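Local structure of Low density lipoprotein receptor adapter protein 1 (Rattus norvegicus, 3SO6) at residues L8-M13 and H102-T107; G12-E17 and V29-A34; R18-E23 and I74-A79; G54-D59 and I66-I71. The protein is a clathrin-associated sorting adaptor whose phosphotyrosine-binding domain, the part present here, grips the NPXY internalization motif of the LDL receptor tail for endocytosis. One frame throughout, in Å; residues are numbered along the deposited sequence.

Interaction 1: L8-M13 and H102-T107; sequences LKYLGM and HAFLCT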
loop_
_atom_site.group_PDB
_atom_site.type_symbol
_atom_site.label_atom_id
_atom_site.label_comp_id
_atom_site.label_asym_id
_atom_site.label_seq_id
_atom_site.Cartn_x
_atom_site.Cartn_y
_atom_site.Cartn_z
ATOM N N LEU A 8 -10.898 -0.333 4.906
ATOM C CA LEU A 8 -9.911 -0.443 5.966
ATOM C C LEU A 8 -9.906 0.878 6.810
ATOM O O LEU A 8 -10.722 1.790 6.599
ATOM C CB LEU A 8 -8.513 -0.639 5.325
ATOM C CG LEU A 8 -8.399 -1.816 4.319
ATOM C CD1 LEU A 8 -6.957 -1.907 3.928
ATOM C CD2 LEU A 8 -8.838 -3.110 4.879
ATOM N N LYS A 9 -9.055 0.908 7.823
ATOM C CA LYS A 9 -8.847 2.111 8.615
ATOM C C LYS A 9 -7.422 2.575 8.374
ATOM O O LYS A 9 -6.510 1.754 8.321
ATOM C CB LYS A 9 -9.069 1.822 10.081
ATOM C CG LYS A 9 -10.526 1.611 10.386
ATOM C CD LYS A 9 -10.710 1.209 11.840
ATOM C CE LYS A 9 -12.104 0.619 12.187
ATOM N NZ LYS A 9 -12.307 0.516 13.657
ATOM N N TYR A 10 -7.203 3.890 8.144
ATOM C CA TYR A 10 -5.876 4.429 7.846
ATOM C C TYR A 10 -5.135 4.733 9.133
ATOM O O TYR A 10 -5.586 5.510 9.954
ATOM C CB TYR A 10 -6.045 5.725 7.067
ATOM C CG TYR A 10 -4.690 6.309 6.650
ATOM C CD1 TYR A 10 -3.654 5.503 6.033
ATOM C CD2 TYR A 10 -4.411 7.663 6.848
ATOM C CE1 TYR A 10 -2.483 6.064 5.593
ATOM C CE2 TYR A 10 -3.185 8.208 6.403
ATOM C CZ TYR A 10 -2.230 7.445 5.768
ATOM O OH TYR A 10 -1.059 7.976 5.299
ATOM N N LEU A 11 -4.004 4.054 9.337
ATOM C CA LEU A 11 -3.194 4.344 10.527
ATOM C C LEU A 11 -2.319 5.584 10.379
ATOM O O LEU A 11 -2.147 6.333 11.364
ATOM C CB LEU A 11 -2.321 3.115 10.815
ATOM C CG LEU A 11 -3.060 1.851 11.388
ATOM C CD1 LEU A 11 -2.246 0.549 11.175
ATOM C CD2 LEU A 11 -3.312 2.019 12.906
ATOM N N GLY A 12 -1.805 5.825 9.199
ATOM C CA GLY A 12 -0.920 6.942 8.981
ATOM C C GLY A 12 0.283 6.545 8.123
ATOM O O GLY A 12 0.320 5.455 7.518
ATOM N N MET A 13 1.229 7.466 8.081
ATOM C CA MET A 13 2.418 7.305 7.236
ATOM C C MET A 13 3.657 7.721 7.981
ATOM O O MET A 13 3.612 8.517 8.929
ATOM C CB MET A 13 2.263 8.103 5.932
ATOM C CG MET A 13 2.102 9.594 6.074
ATOM S SD MET A 13 2.963 10.359 4.552
ATOM C CE MET A 13 4.565 9.586 5.239
ATOM N N HIS A 102 2.755 3.800 3.987
ATOM C CA HIS A 102 1.389 4.045 4.406
ATOM C C HIS A 102 0.758 2.752 4.957
ATOM O O HIS A 102 0.857 1.691 4.317
ATOM C CB HIS A 102 0.504 4.523 3.242
ATOM C CG HIS A 102 0.905 5.865 2.702
ATOM N ND1 HIS A 102 0.256 7.034 3.032
ATOM C CD2 HIS A 102 1.927 6.220 1.877
ATOM C CE1 HIS A 102 0.816 8.045 2.387
ATOM N NE2 HIS A 102 1.862 7.593 1.710
ATOM N N ALA A 103 0.209 2.809 6.195
ATOM C CA ALA A 103 -0.259 1.630 6.881
ATOM C C ALA A 103 -1.749 1.681 7.172
ATOM O O ALA A 103 -2.288 2.759 7.477
ATOM C CB ALA A 103 0.536 1.395 8.161
ATOM N N PHE A 104 -2.390 0.502 7.056
ATOM C CA PHE A 104 -3.811 0.382 7.206
ATOM C C PHE A 104 -4.118 -0.755 8.154
ATOM O O PHE A 104 -3.520 -1.852 8.093
ATOM C CB PHE A 104 -4.457 0.062 5.829
ATOM C CG PHE A 104 -4.122 1.106 4.794
ATOM C CD1 PHE A 104 -2.894 1.098 4.137
ATOM C CD2 PHE A 104 -5.054 2.178 4.531
ATOM C CE1 PHE A 104 -2.596 2.142 3.219
ATOM C CE2 PHE A 104 -4.729 3.187 3.617
ATOM C CZ PHE A 104 -3.485 3.157 3.003
ATOM N N LEU A 105 -5.085 -0.524 9.036
ATOM C CA LEU A 105 -5.500 -1.520 10.006
ATOM C C LEU A 105 -6.722 -2.282 9.425
ATOM O O LEU A 105 -7.708 -1.655 8.950
ATOM C CB LEU A 105 -5.946 -0.829 11.279
ATOM C CG LEU A 105 -6.388 -1.797 12.370
ATOM C CD1 LEU A 105 -5.240 -2.600 12.992
ATOM C CD2 LEU A 105 -6.971 -0.968 13.546
ATOM N N CYS A 106 -6.593 -3.612 9.420
ATOM C CA CYS A 106 -7.638 -4.507 8.940
ATOM C C CYS A 106 -8.318 -5.068 10.185
ATOM O O CYS A 106 -7.784 -5.068 11.298
ATOM C CB CYS A 106 -7.031 -5.621 8.087
ATOM S SG CYS A 106 -6.018 -4.955 6.717
ATOM N N THR A 107 -9.468 -5.676 9.989
ATOM C CA THR A 107 -10.130 -6.378 11.116
ATOM C C THR A 107 -9.421 -7.600 11.606
ATOM O O THR A 107 -9.522 -7.953 12.834
ATOM C CB THR A 107 -11.611 -6.733 10.763
ATOM O OG1 THR A 107 -11.591 -7.404 9.491
ATOM C CG2 THR A 107 -12.370 -5.455 10.547
#
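Two residues of one strand, Leu-11 and Gly-12, sit opposite the single residue Ala-103, a classic beta bulge that shifts the register of two antiparallel strands by one residue. The pair lies mid-sheet in the PTB domain, a member of the PH superfold: strand 4-16 is held to strand 99-105, with strands 44-51 and 86-92 flanking them. Across the bulge Leu-11 N donates to Ala-103 O (2.8 Å, bent to 146° at the hydrogen), whereas Ala-103 N meets Gly-12 O almost head-on, at 3.0 Å. Gly-12 has backbone angles at which a CB would jam against the preceding carbonyl. Beyond the bulge the ladder is regular, Lys-9 and Leu-105 forming a hydrogen-bonded pair through both N-H groups. Tyr-10, Met-13, His-102 and Phe-104 share one face. The Tyr-10 ring lies obliquely to that of Phe-104, planes at 44°, its CD1 over the phenylalanine face, 3.5 Å from CE2. Leu-8 sends its two methyls apart, CD1 to Phe-104 CB and CD2 to Cys-106 SG. Nearer its own backbone, the tyrosine takes Gly-12 N over the centre of one face. On the other side of the sheet Leu-11 sets CG 3.9 Å from Leu-105 CB and reaches helix 22-38 through Ile-32 and Val-33. His-102 NE2 bonds to Glu-100, and over one imidazole face sits Met-13 CB, 3.9 Å from the ring centroid. With CG of Tyr-10 anti to the backbone N (chi1 -177°), the ring runs along its own strand toward Met-13 and brings OH within 2.8 Å of His-102 ND1, at the imidazole edge.

Interaction 2: G12-E17 and V29-A34; sequences GMTLVE and VKRIVA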
loop_
_atom_site.group_PDB
_atom_site.type_symbol
_atom_site.label_atom_id
_atom_site.label_comp_id
_atom_site.label_asym_id
_atom_site.label_seq_id
_atom_site.Cartn_x
_atom_site.Cartn_y
_atom_site.Cartn_z
ATOM N N GLY A 12 -1.805 5.825 9.199
ATOM C CA GLY A 12 -0.920 6.942 8.981
ATOM C C GLY A 12 0.283 6.545 8.123
ATOM O O GLY A 12 0.320 5.455 7.518
ATOM N N MET A 13 1.229 7.466 8.081
ATOM C CA MET A 13 2.418 7.305 7.236
ATOM C C MET A 13 3.657 7.721 7.981
ATOM O O MET A 13 3.612 8.517 8.929
ATOM C CB MET A 13 2.263 8.103 5.932
ATOM C CG MET A 13 2.102 9.594 6.074
ATOM S SD MET A 13 2.963 10.359 4.552
ATOM C CE MET A 13 4.565 9.586 5.239
ATOM N N THR A 14 4.753 7.186 7.507
ATOM C CA THR A 14 6.082 7.635 7.932
ATOM C C THR A 14 7.033 7.544 6.769
ATOM O O THR A 14 6.852 6.696 5.880
ATOM C CB THR A 14 6.534 6.746 9.131
ATOM O OG1 THR A 14 7.695 7.337 9.721
ATOM C CG2 THR A 14 6.817 5.322 8.691
ATOM N N LEU A 15 8.069 8.354 6.721
ATOM C CA LEU A 15 9.110 8.265 5.651
ATOM C C LEU A 15 10.003 7.051 5.898
ATOM O O LEU A 15 10.237 6.621 7.058
ATOM C CB LEU A 15 9.967 9.563 5.582
ATOM C CG LEU A 15 9.132 10.749 5.011
ATOM C CD1 LEU A 15 9.965 11.993 4.729
ATOM C CD2 LEU A 15 8.367 10.488 3.754
ATOM N N VAL A 16 10.501 6.455 4.830
ATOM C CA VAL A 16 11.491 5.393 4.925
ATOM C C VAL A 16 12.679 5.789 4.053
ATOM O O VAL A 16 12.529 6.570 3.095
ATOM C CB VAL A 16 10.914 4.018 4.483
ATOM C CG1 VAL A 16 9.836 3.558 5.516
ATOM C CG2 VAL A 16 10.342 4.050 3.062
ATOM N N GLU A 17 13.826 5.192 4.323
ATOM C CA GLU A 17 14.994 5.682 3.579
ATOM C C GLU A 17 15.374 4.861 2.348
ATOM O O GLU A 17 16.190 5.361 1.532
ATOM C CB GLU A 17 16.202 5.922 4.514
ATOM C CG GLU A 17 15.940 7.033 5.597
ATOM C CD GLU A 17 15.489 8.394 5.001
ATOM O OE1 GLU A 17 16.260 9.001 4.228
ATOM O OE2 GLU A 17 14.356 8.859 5.327
ATOM N N VAL A 29 5.999 0.379 10.241
ATOM C CA VAL A 29 4.701 0.010 10.779
ATOM C C VAL A 29 4.770 0.179 12.304
ATOM O O VAL A 29 3.794 0.655 12.901
ATOM C CB VAL A 29 4.279 -1.444 10.386
ATOM C CG1 VAL A 29 3.083 -1.965 11.285
ATOM C CG2 VAL A 29 3.917 -1.492 8.906
ATOM N N LYS A 30 5.883 -0.194 12.968
ATOM C CA LYS A 30 5.958 -0.011 14.404
ATOM C C LYS A 30 5.738 1.468 14.765
ATOM O O LYS A 30 5.007 1.796 15.714
ATOM C CB LYS A 30 7.347 -0.555 14.917
ATOM C CG LYS A 30 7.666 -0.286 16.373
ATOM C CD LYS A 30 9.146 -0.671 16.779
ATOM C CE LYS A 30 9.336 -0.967 18.295
ATOM N NZ LYS A 30 8.582 -2.268 18.670
ATOM N N ARG A 31 6.377 2.380 14.020
ATOM C CA ARG A 31 6.279 3.785 14.309
ATOM C C ARG A 31 4.873 4.278 14.075
ATOM O O ARG A 31 4.338 5.064 14.910
ATOM C CB ARG A 31 7.181 4.587 13.303
ATOM C CG ARG A 31 8.667 4.581 13.510
ATOM C CD ARG A 31 9.399 5.672 12.742
ATOM N NE ARG A 31 9.434 5.477 11.281
ATOM C CZ ARG A 31 10.260 4.634 10.618
ATOM N NH1 ARG A 31 10.992 3.742 11.253
ATOM N NH2 ARG A 31 10.309 4.634 9.298
ATOM N N ILE A 32 4.279 3.901 12.923
ATOM C CA ILE A 32 2.967 4.430 12.591
ATOM C C ILE A 32 1.957 3.913 13.621
ATOM O O ILE A 32 1.088 4.675 14.045
ATOM C CB ILE A 32 2.588 3.921 11.156
ATOM C CG1 ILE A 32 3.480 4.563 10.083
ATOM C CG2 ILE A 32 1.123 4.200 10.885
ATOM C CD1 ILE A 32 3.372 3.827 8.735
ATOM N N VAL A 33 2.001 2.649 13.957
ATOM C CA VAL A 33 1.038 2.111 14.947
ATOM C C VAL A 33 1.176 2.826 16.309
ATOM O O VAL A 33 0.187 3.175 16.918
ATOM C CB VAL A 33 1.224 0.559 15.118
ATOM C CG1 VAL A 33 0.514 0.079 16.295
ATOM C CG2 VAL A 33 0.760 -0.167 13.858
ATOM N N ALA A 34 2.407 3.064 16.771
ATOM C CA ALA A 34 2.596 3.695 18.098
ATOM C C ALA A 34 2.013 5.131 18.018
ATOM O O ALA A 34 1.342 5.570 18.970
ATOM C CB ALA A 34 4.078 3.652 18.482
#
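The helix that follows the first strand of the PTB fold packs back against that strand here, residues 29-34 of the helix running over residues 12-16 of the strand at 141°, with the axes of these pieces 7.8 Å apart at closest. Thr-14 and Arg-31 carry the polar part of the contact. Arg-31 NE donates to Thr-14 OG1 at 3.0 Å in a nearly straight bond, 171° at the hydrogen, and the hydroxyl oxygen lies in the guanidinium plane. One residue further, Arg-31 NH2 donates to Leu-15 O, also 3.0 Å away but clearly bent and tilted from that plane. The two bonds use neighbouring N-H groups on one edge of the guanidinium, which fixes its rotation and bridges two successive strand residues. A bend at chi3 (-70°) of Arg-31 turns this edge to the strand, while Val-16 CG1 touches NH2 from the same edge. Thr-14 CG2 lies between the guanidinium and Ile-32 and touches both, 3.7 Å from Ile-32 CG1. A valine in place of Thr-14 would probably leave Arg-31 NE without its acceptor, with Leu-15 O as the guanidinium's remaining hydrogen-bond partner on this strand. Ile-32, buried, lies against strand backbone as well: its CD1 and CG2 both approach Gly-12 O at 3.7 Å. Val-29 and Val-33 turn from this strand toward Val-86 of strand 86-92, so successive helix residues serve different strands. Such a helix, laid on the sheet just after its first strand, is found in Dab- and Shc-type PTB domains.

Interaction 3: R18-E23 and I74-A79; sequences RPKGEE and ISYCTA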
loop_
_atom_site.group_PDB
_atom_site.type_symbol
_atom_site.label_atom_id
_atom_site.label_comp_id
_atom_site.label_asym_id
_atom_site.label_seq_id
_atom_site.Cartn_x
_atom_site.Cartn_y
_atom_site.Cartn_z
ATOM N N ARG A 18 14.731 3.706 2.154
ATOM C CA ARG A 18 14.986 2.853 1.001
ATOM C C ARG A 18 13.644 2.298 0.567
ATOM O O ARG A 18 12.709 2.294 1.412
ATOM C CB ARG A 18 16.008 1.728 1.303
ATOM C CG ARG A 18 17.316 2.255 1.765
ATOM C CD ARG A 18 18.334 1.180 2.121
ATOM N NE ARG A 18 17.831 0.231 3.082
ATOM C CZ ARG A 18 17.782 0.426 4.388
ATOM N NH1 ARG A 18 18.289 1.547 4.940
ATOM N NH2 ARG A 18 17.334 -0.563 5.184
ATOM N N PRO A 19 13.532 1.846 -0.708
ATOM C CA PRO A 19 12.170 1.465 -1.165
ATOM C C PRO A 19 11.681 0.045 -0.786
ATOM O O PRO A 19 10.474 -0.243 -0.855
ATOM C CB PRO A 19 12.295 1.598 -2.677
ATOM C CG PRO A 19 13.825 1.428 -2.959
ATOM C CD PRO A 19 14.486 2.065 -1.815
ATOM N N LYS A 20 12.584 -0.857 -0.463
ATOM C CA LYS A 20 12.132 -2.251 -0.399
ATOM C C LYS A 20 12.790 -2.945 0.680
ATOM O O LYS A 20 14.014 -2.830 0.837
ATOM C CB LYS A 20 12.472 -3.062 -1.677
ATOM C CG LYS A 20 11.893 -2.475 -2.990
ATOM C CD LYS A 20 12.261 -3.282 -4.227
ATOM C CE LYS A 20 11.909 -2.475 -5.436
ATOM N NZ LYS A 20 10.500 -2.601 -5.931
ATOM N N GLY A 21 12.035 -3.760 1.405
ATOM C CA GLY A 21 12.594 -4.622 2.393
ATOM C C GLY A 21 11.783 -4.643 3.660
ATOM O O GLY A 21 11.295 -3.638 4.204
ATOM N N GLU A 22 11.775 -5.838 4.223
ATOM C CA GLU A 22 10.973 -6.041 5.399
ATOM C C GLU A 22 11.529 -5.313 6.642
ATOM O O GLU A 22 10.799 -4.982 7.611
ATOM C CB GLU A 22 10.752 -7.505 5.756
ATOM C CG GLU A 22 9.738 -7.797 6.863
ATOM C CD GLU A 22 9.635 -9.286 7.200
ATOM O OE1 GLU A 22 10.457 -10.129 6.697
ATOM O OE2 GLU A 22 8.764 -9.638 8.021
ATOM N N GLU A 23 12.868 -5.096 6.622
ATOM C CA GLU A 23 13.441 -4.382 7.766
ATOM C C GLU A 23 12.892 -2.952 7.847
ATOM O O GLU A 23 12.674 -2.375 8.949
ATOM C CB GLU A 23 14.968 -4.420 7.729
ATOM C CG GLU A 23 15.682 -3.479 6.777
ATOM C CD GLU A 23 15.572 -3.761 5.281
ATOM O OE1 GLU A 23 14.814 -4.634 4.812
ATOM O OE2 GLU A 23 16.265 -3.085 4.511
ATOM N N ILE A 74 4.843 2.378 -6.499
ATOM C CA ILE A 74 4.738 1.529 -5.302
ATOM C C ILE A 74 5.892 0.552 -5.404
ATOM O O ILE A 74 6.038 -0.124 -6.450
ATOM C CB ILE A 74 3.382 0.793 -5.263
ATOM C CG1 ILE A 74 2.198 1.776 -5.273
ATOM C CG2 ILE A 74 3.401 -0.174 -4.098
ATOM C CD1 ILE A 74 0.833 1.074 -5.475
ATOM N N SER A 75 6.755 0.513 -4.388
ATOM C CA SER A 75 7.900 -0.382 -4.435
ATOM C C SER A 75 7.679 -1.671 -3.756
ATOM O O SER A 75 8.337 -2.663 -4.103
ATOM C CB SER A 75 9.126 0.306 -3.814
ATOM O OG SER A 75 8.757 0.843 -2.573
ATOM N N TYR A 76 6.779 -1.724 -2.763
ATOM C CA TYR A 76 6.793 -2.862 -1.802
ATOM C C TYR A 76 5.446 -2.894 -1.093
ATOM O O TYR A 76 4.870 -1.821 -0.830
ATOM C CB TYR A 76 7.941 -2.587 -0.795
ATOM C CG TYR A 76 8.345 -3.782 0.081
ATOM C CD1 TYR A 76 9.080 -4.845 -0.413
ATOM C CD2 TYR A 76 7.998 -3.813 1.461
ATOM C CE1 TYR A 76 9.459 -5.887 0.411
ATOM C CE2 TYR A 76 8.345 -4.881 2.260
ATOM C CZ TYR A 76 9.068 -5.911 1.742
ATOM O OH TYR A 76 9.388 -6.972 2.556
ATOM N N CYS A 77 4.990 -4.077 -0.692
ATOM C CA CYS A 77 3.884 -4.150 0.191
ATOM C C CYS A 77 4.055 -5.296 1.179
ATOM O O CYS A 77 4.839 -6.203 0.935
ATOM C CB CYS A 77 2.539 -4.244 -0.523
ATOM S SG CYS A 77 2.260 -5.788 -1.399
ATOM N N THR A 78 3.285 -5.223 2.262
ATOM C CA THR A 78 3.464 -6.158 3.381
ATOM C C THR A 78 2.187 -6.405 4.179
ATOM O O THR A 78 1.448 -5.459 4.417
ATOM C CB THR A 78 4.591 -5.628 4.326
ATOM O OG1 THR A 78 4.789 -6.514 5.411
ATOM C CG2 THR A 78 4.256 -4.233 4.945
ATOM N N ALA A 79 2.000 -7.651 4.610
ATOM C CA ALA A 79 1.169 -7.945 5.725
ATOM C C ALA A 79 2.182 -8.072 6.890
ATOM O O ALA A 79 3.009 -9.013 6.893
ATOM C CB ALA A 79 0.407 -9.218 5.497
#
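Two side-chain hydrogen bonds tie the turn before helix 22-38 to strand 74-79, and each uses Ser-75. Its OG donates to Pro-19 O at 2.7 Å, with Ile-90 O a second acceptor that can only share or alternate for the same hydrogen; Ser-75 CB rests 3.6 Å from Pro-19 CB. In the other direction Lys-20 NZ donates to Ser-75 O, 2.8 Å away, in the carbonyl plane on a lone pair. The lysine chain lies along this carbonyl and bends at its last torsion (chi4 -86°) to bring NZ onto it; NZ also makes a weak bond to the backbone of the bound peptide. With alanine replacing Lys-20, Ser-75 O is likely to lose this donor, and the peptide's aromatic side chain part of its cover. Ring packing completes the contact. Gly-21, the N-cap of the helix, lays its peptide over the Tyr-76 ring in the conformer described: Gly-21 N stands 3.4 Å above the plane over its centre, and CA makes a CH-pi contact. Glu-22 CB lies near the tyrosine OH, while OE2 bonds a polar side chain of the peptide. Residues 76-79 pair with that peptide as an antiparallel strand, the beta-augmented binding groove typical of PTB domains.

Interaction 4: G54-D59 and I66-I71; sequences GIILTD and IENVSI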
loop_
_atom_site.group_PDB
_atom_site.type_symbol
_atom_site.label_atom_id
_atom_site.label_comp_id
_atom_site.label_asym_id
_atom_site.label_seq_id
_atom_site.Cartn_x
_atom_site.Cartn_y
_atom_site.Cartn_z
ATOM N N GLY A 54 -2.739 0.565 -10.100
ATOM C CA GLY A 54 -2.318 1.126 -8.810
ATOM C C GLY A 54 -3.362 0.982 -7.723
ATOM O O GLY A 54 -4.191 0.096 -7.776
ATOM N N ILE A 55 -3.239 1.819 -6.692
ATOM C CA ILE A 55 -4.167 1.750 -5.585
ATOM C C ILE A 55 -4.881 3.094 -5.472
ATOM O O ILE A 55 -4.218 4.142 -5.420
ATOM C CB ILE A 55 -3.450 1.495 -4.236
ATOM C CG1 ILE A 55 -2.759 0.143 -4.251
ATOM C CG2 ILE A 55 -4.477 1.530 -3.117
ATOM C CD1 ILE A 55 -1.839 -0.118 -3.047
ATOM N N ILE A 56 -6.209 3.040 -5.534
ATOM C CA ILE A 56 -7.033 4.248 -5.371
ATOM C C ILE A 56 -7.481 4.272 -3.900
ATOM O O ILE A 56 -8.124 3.331 -3.430
ATOM C CB ILE A 56 -8.260 4.341 -6.270
ATOM C CG1 ILE A 56 -7.830 4.149 -7.715
ATOM C CG2 ILE A 56 -8.856 5.697 -6.208
ATOM C CD1 ILE A 56 -8.933 4.090 -8.666
ATOM N N LEU A 57 -7.109 5.348 -3.204
ATOM C CA LEU A 57 -7.531 5.535 -1.815
ATOM C C LEU A 57 -8.623 6.595 -1.793
ATOM O O LEU A 57 -8.430 7.704 -2.289
ATOM C CB LEU A 57 -6.408 6.058 -0.960
ATOM C CG LEU A 57 -5.161 5.227 -0.901
ATOM C CD1 LEU A 57 -4.196 6.075 -0.004
ATOM C CD2 LEU A 57 -5.445 3.824 -0.357
ATOM N N THR A 58 -9.761 6.221 -1.224
ATOM C CA THR A 58 -10.890 7.135 -1.079
ATOM C C THR A 58 -11.335 7.185 0.341
ATOM O O THR A 58 -11.255 6.195 1.117
ATOM C CB THR A 58 -12.011 6.746 -2.052
ATOM O OG1 THR A 58 -12.487 5.426 -1.745
ATOM C CG2 THR A 58 -11.600 6.885 -3.504
ATOM N N ASP A 59 -11.769 8.370 0.734
ATOM C CA ASP A 59 -12.289 8.572 2.056
ATOM C C ASP A 59 -13.615 7.782 2.036
ATOM O O ASP A 59 -14.505 8.061 1.184
ATOM C CB ASP A 59 -12.503 10.100 2.269
ATOM C CG ASP A 59 -13.139 10.394 3.541
ATOM O OD1 ASP A 59 -12.457 10.288 4.588
ATOM O OD2 ASP A 59 -14.345 10.695 3.482
ATOM N N ILE A 66 -8.640 10.489 -1.978
ATOM C CA ILE A 66 -7.468 10.877 -1.220
ATOM C C ILE A 66 -6.244 10.916 -2.121
ATOM O O ILE A 66 -5.537 11.944 -2.180
ATOM C CB ILE A 66 -7.268 9.962 0.076
ATOM C CG1 ILE A 66 -8.533 10.030 0.931
ATOM C CG2 ILE A 66 -5.944 10.264 0.862
ATOM C CD1 ILE A 66 -8.562 8.859 1.980
ATOM N N GLU A 67 -5.999 9.780 -2.810
ATOM C CA GLU A 67 -4.872 9.738 -3.697
ATOM C C GLU A 67 -5.032 8.567 -4.630
ATOM O O GLU A 67 -5.455 7.518 -4.208
ATOM C CB GLU A 67 -3.564 9.530 -2.878
ATOM C CG GLU A 67 -2.365 9.798 -3.731
ATOM C CD GLU A 67 -1.015 9.630 -3.058
ATOM O OE1 GLU A 67 -0.927 9.255 -1.863
ATOM O OE2 GLU A 67 -0.005 9.842 -3.781
ATOM N N ASN A 68 -4.763 8.780 -5.903
ATOM C CA ASN A 68 -4.574 7.645 -6.833
ATOM C C ASN A 68 -3.075 7.376 -6.924
ATOM O O ASN A 68 -2.290 8.242 -7.411
ATOM C CB ASN A 68 -5.171 8.029 -8.253
ATOM C CG ASN A 68 -5.097 6.872 -9.229
ATOM O OD1 ASN A 68 -4.541 5.787 -8.958
ATOM N ND2 ASN A 68 -5.756 7.033 -10.300
ATOM N N VAL A 69 -2.641 6.220 -6.408
ATOM C CA VAL A 69 -1.240 5.892 -6.335
ATOM C C VAL A 69 -0.874 5.043 -7.543
ATOM O O VAL A 69 -1.211 3.829 -7.581
ATOM C CB VAL A 69 -0.923 5.141 -5.028
ATOM C CG1 VAL A 69 0.578 4.990 -4.873
ATOM C CG2 VAL A 69 -1.505 5.943 -3.808
ATOM N N SER A 70 -0.127 5.609 -8.491
ATOM C CA SER A 70 0.259 4.861 -9.705
ATOM C C SER A 70 1.022 3.617 -9.291
ATOM O O SER A 70 1.949 3.671 -8.448
ATOM C CB SER A 70 1.174 5.738 -10.558
ATOM O OG SER A 70 1.714 4.982 -11.600
ATOM N N ILE A 71 0.772 2.517 -9.994
ATOM C CA ILE A 71 1.526 1.263 -9.744
ATOM C C ILE A 71 3.034 1.495 -9.862
ATOM O O ILE A 71 3.778 0.840 -9.143
ATOM C CB ILE A 71 1.021 0.121 -10.747
ATOM C CG1 ILE A 71 1.320 -1.253 -10.211
ATOM C CG2 ILE A 71 1.498 0.413 -12.220
ATOM C CD1 ILE A 71 0.474 -1.710 -9.088
#
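Ile-55 and Val-69 exchange two backbone hydrogen bonds, N to O each way, in strands whose pieces 54-59 and 66-70 run antiparallel at 178°. Leu-57 N reaches Glu-67 O at 2.9 Å with a nearly straight N-H (171°). Leu-57 O is gripped twice, by Ile-66 N at 2.8 Å and Glu-67 N at 3.2 Å, both arriving on the same face of its carbonyl plane. Val-69 O, already bonded to Ile-55 N, also has Gly-54 CA 3.2 Å away in a CA-H...O contact. A CB on this glycine would run into that oxygen and into Ile-71 N.

The doubled acceptor marks a classic beta bulge, with Ile-66 and Glu-67 together set against the single residue Leu-57, in the beta hairpin of strands 54-59 and 65-70 at one border of the PTB domain's sheet.

Side-chain packing flanks the ladder. Ile-66 CB lies 4.1 Å from Leu-57 CB, and Ile-66 CD1 lies against the backbone at Asp-59 N, 3.5 Å away. Ile-55, Leu-57 and Val-69 face inward onto Tyr-89, while Ile-71 CD1 closes on Gly-54 CA and the side chain packs on helix 109-131. On the face away from Tyr-89, Asn-68 has CG anti to its backbone N (chi1 -176°), which carries OD1 to 3.9 Å from Ile-56 CG1.

Two charged side chains look outside the pair: Glu-67 forms a salt bridge with Arg-73, and Asp-59 bonds Thr-62 and Gln-44.

Interactions 1 and 2 share Gly-12 and Met-13 on strand 4-16: one binds it edge to edge to strand 99-105, the other covers it with helix 22-38, and they meet where Ile-32 packs on Leu-11 and Ala-103. Interactions 1 and 4, backbone ladders each with a bulge, lie nearest the chain's centre, with five buried touching residues apiece. Interaction 2 lies farthest out and relies on an arginine. Interaction 3, made of side-chain bonds and ring packing, lines the groove of the receptor peptide. Interaction 4 touches interaction 1 through Leu-57 and Phe-104, and interaction 3 through Ile-74, which packs on Ile-55 and Val-69, bringing the two outermost strands together in the interior.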